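Side-chain contacts in metal cation efflux system protein CzcD (Cupriavidus metallidurans, PDB 6VD9), which transports zinc and gives low-level resistance to metal cations, probably by exporting them from the cytoplasm: residues A6-Q11 with Q58-K63; L24-L29 with F64-V69. One frame throughout, in Å; residues are numbered along the deposited sequence.

Interaction 1 of 2, residues A6-Q11 with Q58-K63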
ATOM      1  N   ALA A   6     -18.396   1.905  -7.792  1.00 25.49           N
ATOM      2  CA  ALA A   6     -18.390   3.219  -8.495  1.00 23.57           C
ATOM      3  C   ALA A   6     -18.139   4.375  -7.535  1.00 23.36           C
ATOM      4  O   ALA A   6     -17.414   5.264  -7.911  1.00 22.54           O
ATOM      5  CB  ALA A   6     -19.665   3.449  -9.265  1.00 28.22           C
ATOM      6  N   GLU A   7     -18.799   4.385  -6.371  1.00 20.66           N
ATOM      7  CA  GLU A   7     -18.653   5.454  -5.382  1.00 25.59           C
ATOM      8  C   GLU A   7     -17.218   5.361  -4.883  1.00 18.96           C
ATOM      9  O   GLU A   7     -16.680   6.403  -4.648  1.00 24.18           O
ATOM     10  CB  GLU A   7     -19.634   5.330  -4.214  1.00 28.09           C
ATOM     11  CG  GLU A   7     -20.964   6.038  -4.411  1.00 37.44           C
ATOM     12  CD  GLU A   7     -20.879   7.445  -4.954  1.00 34.94           C
ATOM     13  OE1 GLU A   7     -20.266   8.292  -4.289  1.00 38.11           O
ATOM     14  OE2 GLU A   7     -21.410   7.669  -6.054  1.00 44.17           O
ATOM     15  N   VAL A   8     -16.689   4.153  -4.670  1.00 21.62           N
ATOM     16  CA  VAL A   8     -15.301   3.995  -4.132  1.00 20.76           C
ATOM     17  C   VAL A   8     -14.353   4.666  -5.136  1.00 19.36           C
ATOM     18  O   VAL A   8     -13.591   5.528  -4.733  1.00 17.89           O
ATOM     19  CB  VAL A   8     -14.923   2.530  -3.841  1.00 21.06           C
ATOM     20  CG1 VAL A   8     -13.471   2.411  -3.403  1.00 20.37           C
ATOM     21  CG2 VAL A   8     -15.865   1.899  -2.813  1.00 20.85           C
ATOM     22  N   GLU A   9     -14.460   4.322  -6.418  1.00 18.52           N
ATOM     23  CA  GLU A   9     -13.636   4.941  -7.499  1.00 17.79           C
ATOM     24  C   GLU A   9     -13.801   6.461  -7.478  1.00 19.27           C
ATOM     25  O   GLU A   9     -12.786   7.194  -7.491  1.00 19.79           O
ATOM     26  CB  GLU A   9     -14.032   4.352  -8.864  1.00 18.80           C
ATOM     27  CG  GLU A   9     -13.836   2.845  -8.951  1.00 21.80           C
ATOM     28  CD  GLU A   9     -14.575   2.253 -10.137  1.00 24.20           C
ATOM     29  OE1 GLU A   9     -15.536   2.915 -10.603  1.00 25.79           O
ATOM     30  OE2 GLU A   9     -14.155   1.183 -10.598  1.00 25.34           O
ATOM     31  N   LYS A  10     -15.034   6.954  -7.476  1.00 20.60           N
ATOM     32  CA  LYS A  10     -15.322   8.412  -7.477  1.00 21.38           C
ATOM     33  C   LYS A  10     -14.644   9.021  -6.263  1.00 19.00           C
ATOM     34  O   LYS A  10     -14.028  10.075  -6.384  1.00 19.08           O
ATOM     35  CB  LYS A  10     -16.839   8.663  -7.473  1.00 24.70           C
ATOM     36  CG  LYS A  10     -17.281  10.117  -7.320  1.00 29.72           C
ATOM     37  CD  LYS A  10     -18.792  10.400  -7.610  1.00 31.67           C
ATOM     38  CE  LYS A  10     -19.097  11.886  -7.487  1.00 37.35           C
ATOM     39  NZ  LYS A  10     -20.528  12.243  -7.672  1.00 43.65           N
ATOM     40  N   GLN A  11     -14.773   8.400  -5.093  1.00 18.77           N
ATOM     41  CA  GLN A  11     -14.274   9.055  -3.867  1.00 19.77           C
ATOM     42  C   GLN A  11     -12.739   9.067  -3.869  1.00 17.82           C
ATOM     43  O   GLN A  11     -12.181  10.012  -3.283  1.00 19.70           O
ATOM     44  CB  GLN A  11     -14.863   8.409  -2.615  1.00 23.95           C
ATOM     45  CG  GLN A  11     -16.357   8.654  -2.495  1.00 27.10           C
ATOM     46  CD  GLN A  11     -16.686  10.125  -2.551  1.00 31.25           C
ATOM     47  OE1 GLN A  11     -15.990  10.963  -1.981  1.00 32.14           O
ATOM     48  NE2 GLN A  11     -17.756  10.438  -3.264  1.00 38.23           N
ATOM     49  N   GLN A  58      -9.431   7.769   6.106  1.00 20.70           N
ATOM     50  CA  GLN A  58     -10.608   8.386   6.787  1.00 21.59           C
ATOM     51  C   GLN A  58     -11.859   8.181   5.919  1.00 21.82           C
ATOM     52  O   GLN A  58     -12.873   7.666   6.421  1.00 19.37           O
ATOM     53  CB  GLN A  58     -10.301   9.858   7.090  1.00 25.18           C
ATOM     54  CG  GLN A  58     -11.464  10.671   7.663  1.00 30.08           C
ATOM     55  CD  GLN A  58     -11.157  12.159   7.705  1.00 40.27           C
ATOM     56  OE1 GLN A  58     -10.637  12.765   6.756  1.00 42.12           O
ATOM     57  NE2 GLN A  58     -11.506  12.783   8.819  1.00 48.14           N
ATOM     58  N   MET A  59     -11.745   8.428   4.613  1.00 19.68           N
ATOM     59  CA  MET A  59     -12.888   8.354   3.675  1.00 19.85           C
ATOM     60  C   MET A  59     -13.324   6.893   3.538  1.00 19.20           C
ATOM     61  O   MET A  59     -14.543   6.616   3.465  1.00 20.07           O
ATOM     62  CB  MET A  59     -12.511   8.980   2.324  1.00 21.64           C
ATOM     63  CG  MET A  59     -13.530   8.736   1.245  1.00 22.60           C
ATOM     64  SD  MET A  59     -13.309   7.173   0.413  1.00 23.08           S
ATOM     65  CE  MET A  59     -11.757   7.444  -0.456  1.00 23.55           C
ATOM     66  N   LEU A  60     -12.384   5.942   3.480  1.00 17.50           N
ATOM     67  CA  LEU A  60     -12.740   4.525   3.211  1.00 17.63           C
ATOM     68  C   LEU A  60     -13.462   3.942   4.433  1.00 17.64           C
ATOM     69  O   LEU A  60     -14.408   3.159   4.253  1.00 18.12           O
ATOM     70  CB  LEU A  60     -11.472   3.752   2.860  1.00 17.92           C
ATOM     71  CG  LEU A  60     -10.892   4.111   1.493  1.00 17.83           C
ATOM     72  CD1 LEU A  60      -9.498   3.526   1.353  1.00 17.51           C
ATOM     73  CD2 LEU A  60     -11.822   3.629   0.382  1.00 17.96           C
ATOM     74  N   ALA A  61     -13.056   4.381   5.609  1.00 16.42           N
ATOM     75  CA  ALA A  61     -13.674   3.954   6.888  1.00 18.01           C
ATOM     76  C   ALA A  61     -15.077   4.565   6.972  1.00 20.54           C
ATOM     77  O   ALA A  61     -16.031   3.798   7.132  1.00 20.22           O
ATOM     78  CB  ALA A  61     -12.810   4.329   8.037  1.00 17.54           C
ATOM     79  N   ASP A  62     -15.191   5.872   6.746  1.00 21.96           N
ATOM     80  CA  ASP A  62     -16.440   6.642   7.003  1.00 28.45           C
ATOM     81  C   ASP A  62     -17.509   6.315   5.966  1.00 29.13           C
ATOM     82  O   ASP A  62     -18.694   6.145   6.345  1.00 27.07           O
ATOM     83  CB  ASP A  62     -16.183   8.143   6.988  1.00 30.89           C
ATOM     84  CG  ASP A  62     -15.342   8.603   8.156  1.00 36.90           C
ATOM     85  OD1 ASP A  62     -15.453   7.974   9.227  1.00 45.85           O
ATOM     86  OD2 ASP A  62     -14.558   9.557   7.976  1.00 42.57           O
ATOM     87  N   LYS A  63     -17.128   6.272   4.691  1.00 26.74           N
ATOM     88  CA  LYS A  63     -18.094   6.180   3.582  1.00 26.95           C
ATOM     89  C   LYS A  63     -18.394   4.719   3.255  1.00 25.51           C
ATOM     90  O   LYS A  63     -19.504   4.472   2.761  1.00 26.19           O
ATOM     91  CB  LYS A  63     -17.577   7.017   2.412  1.00 28.77           C
ATOM     92  CG  LYS A  63     -17.269   8.466   2.786  1.00 31.64           C
ATOM     93  CD  LYS A  63     -17.304   9.433   1.628  1.00 36.16           C
ATOM     94  CE  LYS A  63     -17.562  10.858   2.068  1.00 36.48           C
ATOM     95  NZ  LYS A  63     -17.220  11.829   1.010  1.00 40.28           N
TER
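Q11 meets M59 and K63 where the two main helices of the ferredoxin-like cytoplasmic domain of a cation diffusion facilitator lie side by side on one face of its sheet. The helices run nearly antiparallel, 150° between their directions, with short-segment axes 11.1 Å apart, a spacing that side chains have to bridge. M59 does so with its thioether: CG stands anti to the backbone N (chi1 170°) and the chain then bends twice, so that SD comes to 3.6 Å from CB of Q11 and CE lies 3.9 Å from the same carbon. Beyond this apolar touch Q11 folds at chi2 (-55°) and turns its amide toward K63, whose chain, extended beyond CG, crosses it at about a right angle. NZ of K63 gives a weak hydrogen bond of 3.3 Å to OE1 of Q11. The other end of the amide is used too, NE2 making a weak, fairly straight bond to OE1 of E7 one turn earlier in its helix, so an acid, an amide and an ammonium form a short polar chain along the more exposed side. On the buried side V8 and L60 approach more loosely. The ring of F64 packs against E7, V8, Q11 and M59, while L60 continues onto V69 and I71 of the sheet. Closing the apolar side, V8 CG1 stands 4.3 Å from L60 CD2.

Interaction 2 of 2, residues L24-L29 with F64-V69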
ATOM      1  N   LEU A  24      -7.270  -1.587  -8.285  1.00 20.10           N
ATOM      2  CA  LEU A  24      -8.176  -1.537  -7.118  1.00 18.31           C
ATOM      3  C   LEU A  24      -8.750  -2.935  -6.953  1.00 17.68           C
ATOM      4  O   LEU A  24      -9.357  -3.448  -7.941  1.00 24.46           O
ATOM      5  CB  LEU A  24      -9.289  -0.500  -7.321  1.00 17.53           C
ATOM      6  CG  LEU A  24     -10.367  -0.438  -6.257  1.00 16.67           C
ATOM      7  CD1 LEU A  24      -9.769  -0.049  -4.876  1.00 16.27           C
ATOM      8  CD2 LEU A  24     -11.404   0.602  -6.641  1.00 19.10           C
ATOM      9  N   HIS A  25      -8.548  -3.534  -5.804  1.00 15.86           N
ATOM     10  CA  HIS A  25      -9.172  -4.835  -5.441  0.50 19.28           C
ATOM     11  C   HIS A  25      -9.902  -4.714  -4.111  1.00 20.12           C
ATOM     12  O   HIS A  25      -9.354  -4.163  -3.143  1.00 18.35           O
ATOM     13  CB  HIS A  25      -8.151  -5.971  -5.413  0.50 19.49           C
ATOM     14  CG  HIS A  25      -7.350  -6.106  -6.658  0.50 20.30           C
ATOM     15  ND1 HIS A  25      -7.800  -6.804  -7.768  0.50 23.24           N
ATOM     16  CD2 HIS A  25      -6.088  -5.717  -6.945  0.50 22.09           C
ATOM     17  CE1 HIS A  25      -6.867  -6.783  -8.698  0.50 21.75           C
ATOM     18  NE2 HIS A  25      -5.805  -6.154  -8.211  0.50 22.22           N
ATOM     19  N   ILE A  26     -11.137  -5.201  -4.076  1.00 19.40           N
ATOM     20  CA  ILE A  26     -11.975  -5.109  -2.853  1.00 23.96           C
ATOM     21  C   ILE A  26     -12.652  -6.472  -2.741  1.00 23.95           C
ATOM     22  O   ILE A  26     -13.298  -6.924  -3.720  1.00 25.23           O
ATOM     23  CB  ILE A  26     -12.980  -3.936  -2.865  1.00 24.01           C
ATOM     24  CG1 ILE A  26     -12.375  -2.563  -3.155  1.00 27.18           C
ATOM     25  CG2 ILE A  26     -13.726  -3.892  -1.537  1.00 24.46           C
ATOM     26  CD1 ILE A  26     -13.418  -1.455  -3.166  1.00 27.20           C
ATOM     27  N   TRP A  27     -12.343  -7.171  -1.666  1.00 27.11           N
ATOM     28  CA  TRP A  27     -12.795  -8.563  -1.470  1.00 27.43           C
ATOM     29  C   TRP A  27     -13.141  -8.760   0.001  1.00 30.02           C
ATOM     30  O   TRP A  27     -12.720  -7.934   0.815  1.00 26.28           O
ATOM     31  CB  TRP A  27     -11.728  -9.535  -1.953  1.00 29.03           C
ATOM     32  CG  TRP A  27     -10.523  -9.726  -1.088  1.00 28.17           C
ATOM     33  CD1 TRP A  27     -10.271 -10.800  -0.282  1.00 30.52           C
ATOM     34  CD2 TRP A  27      -9.352  -8.885  -1.010  1.00 27.38           C
ATOM     35  NE1 TRP A  27      -9.039 -10.683   0.309  1.00 30.36           N
ATOM     36  CE2 TRP A  27      -8.452  -9.516  -0.117  1.00 28.98           C
ATOM     37  CE3 TRP A  27      -8.976  -7.663  -1.591  1.00 28.54           C
ATOM     38  CZ2 TRP A  27      -7.207  -8.974   0.202  1.00 27.92           C
ATOM     39  CZ3 TRP A  27      -7.741  -7.129  -1.285  1.00 27.10           C
ATOM     40  CH2 TRP A  27      -6.868  -7.780  -0.402  1.00 29.84           C
ATOM     41  N   ALA A  28     -13.866  -9.840   0.313  1.00 32.41           N
ATOM     42  CA  ALA A  28     -14.289 -10.184   1.691  1.00 34.72           C
ATOM     43  C   ALA A  28     -13.233 -11.095   2.324  1.00 32.30           C
ATOM     44  O   ALA A  28     -12.826 -12.065   1.689  1.00 36.00           O
ATOM     45  CB  ALA A  28     -15.652 -10.846   1.664  1.00 38.06           C
ATOM     46  N   LEU A  29     -12.778 -10.755   3.525  1.00 35.77           N
ATOM     47  CA  LEU A  29     -11.950 -11.643   4.371  1.00 34.70           C
ATOM     48  C   LEU A  29     -12.846 -12.746   4.942  1.00 39.44           C
ATOM     49  O   LEU A  29     -14.090 -12.585   4.895  1.00 38.57           O
ATOM     50  CB  LEU A  29     -11.317 -10.823   5.489  1.00 36.32           C
ATOM     51  CG  LEU A  29     -10.385  -9.702   5.027  1.00 34.84           C
ATOM     52  CD1 LEU A  29      -9.980  -8.834   6.203  1.00 35.94           C
ATOM     53  CD2 LEU A  29      -9.162 -10.266   4.325  1.00 34.02           C
ATOM     54  N   PHE A  64     -17.460   3.775   3.464  1.00 24.25           N
ATOM     55  CA  PHE A  64     -17.601   2.385   2.961  1.00 22.57           C
ATOM     56  C   PHE A  64     -17.402   1.351   4.068  1.00 21.42           C
ATOM     57  O   PHE A  64     -17.543   0.181   3.745  1.00 21.48           O
ATOM     58  CB  PHE A  64     -16.655   2.138   1.773  1.00 23.00           C
ATOM     59  CG  PHE A  64     -16.855   3.145   0.680  1.00 22.76           C
ATOM     60  CD1 PHE A  64     -18.010   3.099  -0.095  1.00 23.34           C
ATOM     61  CD2 PHE A  64     -15.948   4.170   0.463  1.00 21.67           C
ATOM     62  CE1 PHE A  64     -18.230   4.051  -1.071  1.00 21.69           C
ATOM     63  CE2 PHE A  64     -16.177   5.122  -0.521  1.00 23.65           C
ATOM     64  CZ  PHE A  64     -17.319   5.058  -1.289  1.00 21.49           C
ATOM     65  N   ASP A  65     -17.026   1.748   5.298  1.00 20.72           N
ATOM     66  CA  ASP A  65     -16.777   0.800   6.406  1.00 22.30           C
ATOM     67  C   ASP A  65     -15.641  -0.144   6.021  1.00 21.45           C
ATOM     68  O   ASP A  65     -15.674  -1.355   6.425  1.00 20.64           O
ATOM     69  CB  ASP A  65     -18.080   0.105   6.828  1.00 24.50           C
ATOM     70  CG  ASP A  65     -19.144   1.100   7.285  1.00 30.75           C
ATOM     71  OD1 ASP A  65     -18.882   1.877   8.249  1.00 30.90           O
ATOM     72  OD2 ASP A  65     -20.228   1.124   6.655  1.00 43.36           O
ATOM     73  N   ILE A  66     -14.640   0.383   5.307  1.00 18.43           N
ATOM     74  CA  ILE A  66     -13.444  -0.413   4.902  1.00 20.08           C
ATOM     75  C   ILE A  66     -12.274   0.038   5.769  1.00 18.80           C
ATOM     76  O   ILE A  66     -11.867   1.219   5.677  1.00 19.36           O
ATOM     77  CB  ILE A  66     -13.146  -0.273   3.398  1.00 20.84           C
ATOM     78  CG1 ILE A  66     -14.354  -0.686   2.561  1.00 24.99           C
ATOM     79  CG2 ILE A  66     -11.899  -1.069   3.034  1.00 21.31           C
ATOM     80  CD1 ILE A  66     -14.153  -0.583   1.055  1.00 25.12           C
ATOM     81  N   THR A  67     -11.777  -0.844   6.622  1.00 18.50           N
ATOM     82  CA  THR A  67     -10.702  -0.500   7.585  1.00 19.93           C
ATOM     83  C   THR A  67      -9.484  -1.415   7.411  1.00 22.29           C
ATOM     84  O   THR A  67      -8.538  -1.250   8.210  1.00 26.87           O
ATOM     85  CB  THR A  67     -11.208  -0.540   9.031  1.00 21.96           C
ATOM     86  OG1 THR A  67     -11.572  -1.886   9.318  1.00 22.34           O
ATOM     87  CG2 THR A  67     -12.390   0.367   9.278  1.00 23.29           C
ATOM     88  N   HIS A  68      -9.517  -2.370   6.468  1.00 20.53           N
ATOM     89  CA  HIS A  68      -8.365  -3.245   6.133  1.00 20.63           C
ATOM     90  C   HIS A  68      -7.863  -2.765   4.773  1.00 17.49           C
ATOM     91  O   HIS A  68      -8.458  -3.181   3.776  1.00 17.99           O
ATOM     92  CB  HIS A  68      -8.765  -4.723   6.102  1.00 24.34           C
ATOM     93  CG  HIS A  68      -8.959  -5.322   7.452  1.00 26.21           C
ATOM     94  ND1 HIS A  68     -10.136  -5.154   8.174  1.00 31.75           N
ATOM     95  CD2 HIS A  68      -8.136  -6.065   8.219  1.00 27.71           C
ATOM     96  CE1 HIS A  68     -10.022  -5.759   9.343  1.00 27.02           C
ATOM     97  NE2 HIS A  68      -8.800  -6.334   9.401  1.00 29.24           N
ATOM     98  N   VAL A  69      -6.907  -1.849   4.776  1.00 17.78           N
ATOM     99  CA  VAL A  69      -6.469  -1.106   3.559  1.00 18.19           C
ATOM    100  C   VAL A  69      -4.955  -1.212   3.354  1.00 17.56           C
ATOM    101  O   VAL A  69      -4.183  -1.112   4.318  1.00 18.74           O
ATOM    102  CB  VAL A  69      -6.939   0.350   3.692  1.00 19.07           C
ATOM    103  CG1 VAL A  69      -6.285   1.293   2.711  1.00 23.66           C
ATOM    104  CG2 VAL A  69      -8.450   0.442   3.591  1.00 19.87           C
TER
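I66 and H68 reach across to I26 of strand 18-28 and to L29 just past its end, where the second main helix of the ferredoxin-like domain, 53-64, hands over to the last strand of the sheet, 68-74. F64 closes the helix and turns its ring back toward helix 5-13. D65 then takes up positive phi (61°), reversing the chain out of the helix as it heads for the sheet. I66 comes next, its CB directed at the opposing segment and its side chain stretched out to CD1 (chi2 -180°), which rests 4.2 Å from CG2 of I26. This is a modest branch-to-methyl touch on the buried side. After T67, H68 supplies the other contact. Its imidazole receives a methyl of L29 over one face in a CH-pi interaction: CD1 lies 4.0 Å from the ring centroid and 15° off the normal, displaced toward the rim, with CG and CD2 of the ring its nearest atoms at 3.9 Å. No hydrogen bond joins the two segments; strand 34-42 runs between them, its S35 bonded through the backbone to W27 and its L36 to H68. I26 also leans on V8 of helix 5-13, whereas on the dimer side W27 meets W27 of the second subunit and the carbonyl of V69 bonds to H39 of that subunit.

How the interactions relate
From the N terminus the chain enters helix 5-13, the first half of interaction 1, and passes directly into strand 18-28, the first half of interaction 2. It then crosses strand 34-42 and the short helix 48-51 before helix 53-64 closes the first loop, spanning 46 residues; the segment 64-69 at once closes the second, spanning 34. The loops therefore cross rather than nest. Interaction 1 joins helix to helix, and interaction 2 ties the end of strand 18-28 to the connection that leads from helix 53-64 into strand 68-74. They meet at F64, whose ring reaches the first helix, and at L60, whose carbonyl probably accepts a hydrogen bond from I66 N.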